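Local structure of bifunctional enzyme cysn/cysc (Mycobacterium tuberculosis, 4BZP) at residues T11-S16 and S143-P148; F110-L115 and D152-P157. The protein catalyses, as the APS kinase part of a bifunctional sulfate-activating enzyme, ATP-dependent phosphorylation of adenosine 5'-phosphosulfate at its 3' position, an activation step in sulfur assimilation. All coordinates share one frame; numbering follows the deposited sequence. Where two conformers were deposited one is given.

Contact 1: T11-S16 and S143-P148. With ADP (adenosine-5'-diphosphate), chain C; EDO (1,2-ethanediol), chain F.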
loop_
_atom_site.group_PDB
_atom_site.type_symbol
_atom_site.label_atom_id
_atom_site.label_comp_id
_atom_site.label_asym_id
_atom_site.label_seq_id
_atom_site.Cartn_x
_atom_site.Cartn_y
_atom_site.Cartn_z
ATOM N N THR A 11 11.790 -15.761 2.393
ATOM C CA THR A 11 13.200 -15.367 2.168
ATOM C C THR A 11 13.913 -16.579 1.595
ATOM O O THR A 11 13.589 -17.713 1.919
ATOM C CB THR A 11 13.852 -14.829 3.458
ATOM O OG1 THR A 11 15.215 -14.469 3.163
ATOM C CG2 THR A 11 13.810 -15.839 4.597
ATOM N N GLY A 12 14.859 -16.338 0.717
ATOM C CA GLY A 12 15.655 -17.368 0.078
ATOM C C GLY A 12 16.207 -16.895 -1.240
ATOM O O GLY A 12 15.735 -15.909 -1.824
ATOM N N LEU A 13 17.147 -17.668 -1.768
ATOM C CA LEU A 13 17.770 -17.373 -2.997
ATOM C C LEU A 13 16.806 -17.269 -4.169
ATOM O O LEU A 13 15.727 -17.855 -4.169
ATOM C CB LEU A 13 18.834 -18.425 -3.331
ATOM C CG LEU A 13 19.980 -18.543 -2.351
ATOM C CD1 LEU A 13 20.879 -19.717 -2.746
ATOM C CD2 LEU A 13 20.826 -17.290 -2.293
ATOM N N SER A 14 17.184 -16.540 -5.207
ATOM C CA SER A 14 16.453 -16.579 -6.466
ATOM C C SER A 14 16.271 -18.029 -6.907
ATOM O O SER A 14 17.224 -18.802 -6.903
ATOM C CB SER A 14 17.213 -15.824 -7.556
ATOM O OG SER A 14 16.507 -15.765 -8.747
ATOM N N GLY A 15 15.045 -18.408 -7.223
ATOM C CA GLY A 15 14.735 -19.756 -7.694
ATOM C C GLY A 15 14.576 -20.782 -6.591
ATOM O O GLY A 15 14.435 -21.962 -6.917
ATOM N N SER A 16 14.493 -20.369 -5.349
ATOM C CA SER A 16 14.288 -21.302 -4.252
ATOM C C SER A 16 12.872 -21.757 -4.054
ATOM O O SER A 16 12.636 -22.775 -3.362
ATOM C CB SER A 16 14.869 -20.720 -2.958
ATOM O OG SER A 16 14.230 -19.515 -2.576
ATOM N N SER A 143 26.913 -11.262 -4.071
ATOM C CA SER A 143 26.334 -10.500 -3.010
ATOM C C SER A 143 25.826 -11.527 -1.985
ATOM O O SER A 143 25.306 -12.557 -2.347
ATOM C CB SER A 143 25.167 -9.646 -3.548
ATOM O OG SER A 143 24.705 -8.744 -2.539
ATOM N N PRO A 144 25.940 -11.241 -0.721
ATOM C CA PRO A 144 25.650 -12.296 0.264
ATOM C C PRO A 144 24.188 -12.582 0.525
ATOM O O PRO A 144 23.340 -11.657 0.473
ATOM C CB PRO A 144 26.269 -11.746 1.529
ATOM C CG PRO A 144 26.171 -10.247 1.403
ATOM C CD PRO A 144 26.441 -10.016 -0.065
ATOM N N TYR A 145 23.922 -13.843 0.795
ATOM C CA TYR A 145 22.625 -14.248 1.349
ATOM C C TYR A 145 22.910 -14.605 2.817
ATOM O O TYR A 145 23.794 -15.452 3.072
ATOM C CB TYR A 145 21.973 -15.410 0.587
ATOM C CG TYR A 145 20.631 -15.779 1.162
ATOM C CD1 TYR A 145 19.553 -14.929 0.997
ATOM C CD2 TYR A 145 20.493 -16.861 2.005
ATOM C CE1 TYR A 145 18.327 -15.216 1.575
ATOM C CE2 TYR A 145 19.269 -17.133 2.615
ATOM C CZ TYR A 145 18.195 -16.300 2.413
ATOM O OH TYR A 145 16.994 -16.489 3.080
ATOM N N GLN A 146 22.251 -13.968 3.769
ATOM C CA GLN A 146 22.437 -14.260 5.210
ATOM C C GLN A 146 21.318 -15.216 5.605
ATOM O O GLN A 146 20.141 -14.799 5.671
ATOM C CB GLN A 146 22.387 -12.970 6.001
ATOM C CG GLN A 146 23.527 -12.022 5.614
ATOM C CD GLN A 146 23.547 -10.748 6.385
ATOM O OE1 GLN A 146 22.556 -10.311 6.996
ATOM N NE2 GLN A 146 24.719 -10.100 6.373
ATOM N N ARG A 147 21.639 -16.445 5.906
ATOM C CA ARG A 147 20.615 -17.469 6.123
ATOM C C ARG A 147 19.885 -17.163 7.423
ATOM O O ARG A 147 20.490 -16.832 8.393
ATOM C CB ARG A 147 21.251 -18.841 6.261
ATOM C CG ARG A 147 21.768 -19.366 4.969
ATOM C CD ARG A 147 22.651 -20.620 5.201
ATOM N NE ARG A 147 21.925 -21.706 5.847
ATOM C CZ ARG A 147 21.114 -22.573 5.242
ATOM N NH1 ARG A 147 20.938 -22.529 3.957
ATOM N NH2 ARG A 147 20.500 -23.500 5.964
ATOM N N PRO A 148 18.550 -17.291 7.436
ATOM C CA PRO A 148 17.788 -17.142 8.650
ATOM C C PRO A 148 18.202 -18.146 9.749
ATOM O O PRO A 148 18.354 -19.313 9.461
ATOM C CB PRO A 148 16.383 -17.475 8.176
ATOM C CG PRO A 148 16.330 -17.088 6.770
ATOM C CD PRO A 148 17.701 -17.366 6.241
HETATM P PB ADP C . 11.684 -17.743 -6.342
HETATM O O1B ADP C . 12.711 -16.952 -7.218
HETATM O O2B ADP C . 12.179 -18.008 -4.957
HETATM O O3B ADP C . 10.314 -17.163 -6.444
HETATM P PA ADP C . 10.507 -19.905 -7.922
HETATM O O1A ADP C . 10.402 -19.178 -9.199
HETATM O O2A ADP C . 9.252 -20.072 -7.119
HETATM O O3A ADP C . 11.615 -19.203 -7.030
HETATM O "O5'" ADP C . 11.153 -21.376 -8.063
HETATM C "C5'" ADP C . 12.072 -21.641 -9.096
HETATM C "C4'" ADP C . 11.495 -22.815 -9.897
HETATM O "O4'" ADP C . 11.793 -24.005 -9.192
HETATM C "C3'" ADP C . 9.993 -22.822 -10.216
HETATM O "O3'" ADP C . 9.814 -22.580 -11.592
HETATM C "C2'" ADP C . 9.592 -24.234 -9.987
HETATM O "O2'" ADP C . 9.361 -24.829 -11.295
HETATM C "C1'" ADP C . 10.737 -24.934 -9.326
HETATM N N9 ADP C . 10.392 -25.351 -7.956
HETATM C C8 ADP C . 10.255 -24.494 -6.901
HETATM N N7 ADP C . 9.941 -25.130 -5.758
HETATM C C5 ADP C . 9.911 -26.458 -6.105
HETATM C C6 ADP C . 9.609 -27.648 -5.350
HETATM N N6 ADP C . 9.336 -27.614 -4.030
HETATM N N1 ADP C . 9.647 -28.795 -6.075
HETATM C C2 ADP C . 9.923 -28.824 -7.374
HETATM N N3 ADP C . 10.183 -27.752 -8.166
HETATM C C4 ADP C . 10.130 -26.561 -7.533
HETATM C C1 EDO F . 20.466 -21.449 0.404
HETATM O O1 EDO F . 19.172 -21.963 0.615
HETATM C C2 EDO F . 20.485 -20.234 1.277
HETATM O O2 EDO F . 21.473 -20.505 2.229
#

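Contact 2: F110-L115 and D152-P157. With EDO (1,2-ethanediol), chain G; EDO (1,2-ethanediol), chain F.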
loop_
_atom_site.group_PDB
_atom_site.type_symbol
_atom_site.label_atom_id
_atom_site.label_comp_id
_atom_site.label_asym_id
_atom_site.label_seq_id
_atom_site.Cartn_x
_atom_site.Cartn_y
_atom_site.Cartn_z
ATOM N N PHE A 110 11.609 -19.569 5.387
ATOM C CA PHE A 110 12.850 -19.732 4.654
ATOM C C PHE A 110 12.764 -20.845 3.626
ATOM O O PHE A 110 12.579 -22.011 4.005
ATOM C CB PHE A 110 13.944 -20.020 5.666
ATOM C CG PHE A 110 15.330 -20.242 5.100
ATOM C CD1 PHE A 110 15.753 -19.719 3.906
ATOM C CD2 PHE A 110 16.253 -20.976 5.862
ATOM C CE1 PHE A 110 17.022 -19.974 3.446
ATOM C CE2 PHE A 110 17.564 -21.180 5.418
ATOM C CZ PHE A 110 17.930 -20.674 4.202
ATOM N N CYS A 111 12.850 -20.489 2.339
ATOM C CA CYS A 111 12.916 -21.457 1.261
ATOM C C CYS A 111 14.353 -21.857 1.144
ATOM O O CYS A 111 15.152 -21.232 0.411
ATOM C CB CYS A 111 12.385 -20.828 -0.035
ATOM S SG CYS A 111 10.601 -20.470 0.071
ATOM N N ASP A 112 14.714 -22.891 1.872
ATOM C CA ASP A 112 16.106 -23.381 2.000
ATOM C C ASP A 112 16.447 -24.387 0.933
ATOM O O ASP A 112 16.484 -25.606 1.159
ATOM C CB ASP A 112 16.375 -23.955 3.369
ATOM C CG ASP A 112 17.871 -24.257 3.620
ATOM O OD1 ASP A 112 18.715 -23.882 2.786
ATOM O OD2 ASP A 112 18.126 -24.808 4.728
ATOM N N THR A 113 16.663 -23.869 -0.270
ATOM C CA THR A 113 17.128 -24.640 -1.425
ATOM C C THR A 113 18.541 -24.192 -1.742
ATOM O O THR A 113 18.785 -22.979 -1.846
ATOM C CB THR A 113 16.159 -24.377 -2.618
ATOM O OG1 THR A 113 14.817 -24.816 -2.280
ATOM C CG2 THR A 113 16.612 -25.103 -3.873
ATOM N N PRO A 114 19.468 -25.138 -1.852
ATOM C CA PRO A 114 20.867 -24.772 -2.107
ATOM C C PRO A 114 21.059 -24.053 -3.428
ATOM O O PRO A 114 20.272 -24.258 -4.366
ATOM C CB PRO A 114 21.595 -26.122 -2.154
ATOM C CG PRO A 114 20.664 -27.179 -1.924
ATOM C CD PRO A 114 19.257 -26.599 -1.840
ATOM N N LEU A 115 22.079 -23.216 -3.513
ATOM C CA LEU A 115 22.426 -22.542 -4.701
ATOM C C LEU A 115 22.430 -23.466 -5.926
ATOM O O LEU A 115 21.921 -23.075 -6.967
ATOM C CB LEU A 115 23.799 -21.890 -4.552
ATOM C CG LEU A 115 24.362 -21.137 -5.777
ATOM C CD1 LEU A 115 23.524 -19.932 -6.088
ATOM C CD2 LEU A 115 25.787 -20.665 -5.490
ATOM N N ASP A 152 10.375 -19.080 11.252
ATOM C CA ASP A 152 9.201 -19.778 11.734
ATOM C C ASP A 152 8.983 -21.114 11.031
ATOM O O ASP A 152 8.422 -22.023 11.631
ATOM C CB ASP A 152 7.951 -18.925 11.552
ATOM C CG ASP A 152 8.016 -17.667 12.385
ATOM O OD1 ASP A 152 7.874 -17.810 13.631
ATOM O OD2 ASP A 152 8.329 -16.574 11.922
ATOM N N LEU A 153 9.406 -21.247 9.772
ATOM C CA LEU A 153 9.231 -22.445 8.998
ATOM C C LEU A 153 10.349 -22.512 7.987
ATOM O O LEU A 153 10.717 -21.510 7.362
ATOM C CB LEU A 153 7.887 -22.393 8.277
ATOM C CG LEU A 153 7.539 -23.560 7.353
ATOM C CD1 LEU A 153 7.452 -24.878 8.129
ATOM C CD2 LEU A 153 6.241 -23.262 6.634
ATOM N N ARG A 154 10.929 -23.676 7.792
ATOM C CA ARG A 154 11.967 -23.909 6.812
ATOM C C ARG A 154 11.397 -24.867 5.789
ATOM O O ARG A 154 11.013 -25.986 6.125
ATOM C CB ARG A 154 13.211 -24.508 7.495
ATOM C CG ARG A 154 14.390 -24.758 6.544
ATOM C CD ARG A 154 15.617 -25.426 7.185
ATOM N NE ARG A 154 15.880 -24.856 8.493
ATOM C CZ ARG A 154 16.829 -23.947 8.695
ATOM N NH1 ARG A 154 17.589 -23.554 7.695
ATOM N NH2 ARG A 154 17.002 -23.460 9.898
ATOM N N LEU A 155 11.288 -24.454 4.530
ATOM C CA LEU A 155 10.804 -25.259 3.411
ATOM C C LEU A 155 11.980 -25.856 2.685
ATOM O O LEU A 155 12.941 -25.147 2.402
ATOM C CB LEU A 155 9.981 -24.432 2.458
ATOM C CG LEU A 155 8.713 -23.788 3.053
ATOM C CD1 LEU A 155 7.986 -22.906 2.046
ATOM C CD2 LEU A 155 7.760 -24.854 3.598
ATOM N N THR A 156 11.920 -27.140 2.351
ATOM C CA THR A 156 13.034 -27.836 1.789
ATOM C C THR A 156 12.647 -28.476 0.436
ATOM O O THR A 156 11.500 -28.889 0.234
ATOM C CB THR A 156 13.570 -28.891 2.782
ATOM O OG1 THR A 156 12.520 -29.748 3.107
ATOM C CG2 THR A 156 14.107 -28.220 3.996
ATOM N N PRO A 157 13.619 -28.646 -0.467
ATOM C CA PRO A 157 13.328 -28.999 -1.866
ATOM C C PRO A 157 12.885 -30.441 -2.088
ATOM O O PRO A 157 12.447 -30.773 -3.150
ATOM C CB PRO A 157 14.655 -28.629 -2.587
ATOM C CG PRO A 157 15.690 -28.669 -1.570
ATOM C CD PRO A 157 15.014 -28.184 -0.309
HETATM C C1 EDO G . 11.598 -25.419 10.772
HETATM O O1 EDO G . 10.504 -25.625 9.912
HETATM C C2 EDO G . 11.401 -24.295 11.749
HETATM O O2 EDO G . 11.994 -23.159 11.163
HETATM C C1 EDO F . 20.466 -21.449 0.404
HETATM O O1 EDO F . 19.172 -21.963 0.615
HETATM C C2 EDO F . 20.485 -20.234 1.277
HETATM O O2 EDO F . 21.473 -20.505 2.229
HETATM O O HOH W 1 13.074 -24.680 -0.366
#

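Contact 1: T11-S16 and S143-P148
T11 and Y145 meet where two segments, the end of strand 6-11 running into a loop and a second loop, run roughly antiparallel (145° apart), the CA atoms of L13 and Y145 lying 7.2 Å from each other. The tyrosine carries most of the contact. Its CG stands anti to the backbone N (chi1 -179°), which sends the ring across the start of the phosphate-binding loop until its hydroxyl donates to T11: OH lies 2.7 Å from OG1, which also has the carbonyls of I85 and S86 as partners. G12 passes the ring obliquely, and L13 places its backbone N over one face. CD2 of L13 packs 3.6 Å from CB of Y145, while T11 and P148 reach toward each other tip to tip, CG2 to CG. An ethanediol lies between L13 CD1, the Y145 ring and R147, whose NH1 donates to its O2. In the type II turn from L13 to S16, S16 N and S16 OG both donate to L13 O, the hydroxyl at 2.7 Å in the carbonyl plane on a lone pair, and G15 N donates to ADP O1B at 2.8 Å. G12 to S19 fit the Walker A P-loop, and L13 to S16 line the ADP pocket. Backbone amides and a doubly gripped carbonyl thus shape the phosphate side, whereas one phenol bond and apolar packing fasten Y145 to P148 against the loop's root.

Contact 2: F110-L115 and D152-P157
Backbone pairing comes first: F110 and C111 lie beside R154 and L155 as neighbouring parallel strands, and three hydrogen bonds join them. F110 N donates to L153 O at 2.9 Å, L155 N to F110 O at 2.8 Å, and D112 N, just past the end of its strand, to L155 O at 2.9 Å. The last is the most bent, with an N-H...O angle of 142°. A water bridges L155 O, to which it donates, and T113 OG1.

The charged interaction lies on the F110 side of the sheet. In the conformer described, one of two for R154, the side chain leaves its strand with CG anti to the backbone N and then bends at chi3 (-42°), bringing NH1 beside both D112 and F110. NH1 forms a long salt bridge of 3.3 Å to D112 OD2; the carboxylate oxygen sits near the guanidinium plane, but the nitrogen comes from above the carboxylate plane. The same NH1 lies at the edge of the F110 ring, and CB of D112 covers part of one ring face. R147 NH1 binds D112 OD1, so the carboxylate lies between two arginines whose guanidinium groups come close, and probably offsets their like charge.

Apolar contacts are looser: C111 SG to L155 CD1, on the other side of the sheet, and P114 CD to P157 CG are both 4.1 Å. Separately, P157 CD makes a close non-bonded approach, 3.3 Å, to the carbonyl D112 O.

Strand 153-155 forms one border of the five-stranded parallel sheet within this chain. L153 and L155 pack against helix 161-173, L155 and C111 also touch helix 18-31, and T113 and P157 meet helix 115-121, which begins just after P114.

In the fold
Contacts 1 and 2 lie next to each other at the nucleotide end of the sheet, their centres 9 Å apart and their segments alternating along the chain. Contact 1 is buried and joins loops, one of them part of the ADP pocket, by a phenol-hydroxyl bond and apolar packing. Contact 2, partly buried, relies on backbone pairing of strand 106-111, next to the middle strand 6-11, with border strand 153-155; its arginine-carboxylate group lies toward the surface, and it comes near ADP through P157. T11 O and C111 N form a probable hydrogen bond between them, S16 OG packs on C111 CB and Y145 OH on F110 CE1, and the same ethanediol touches both.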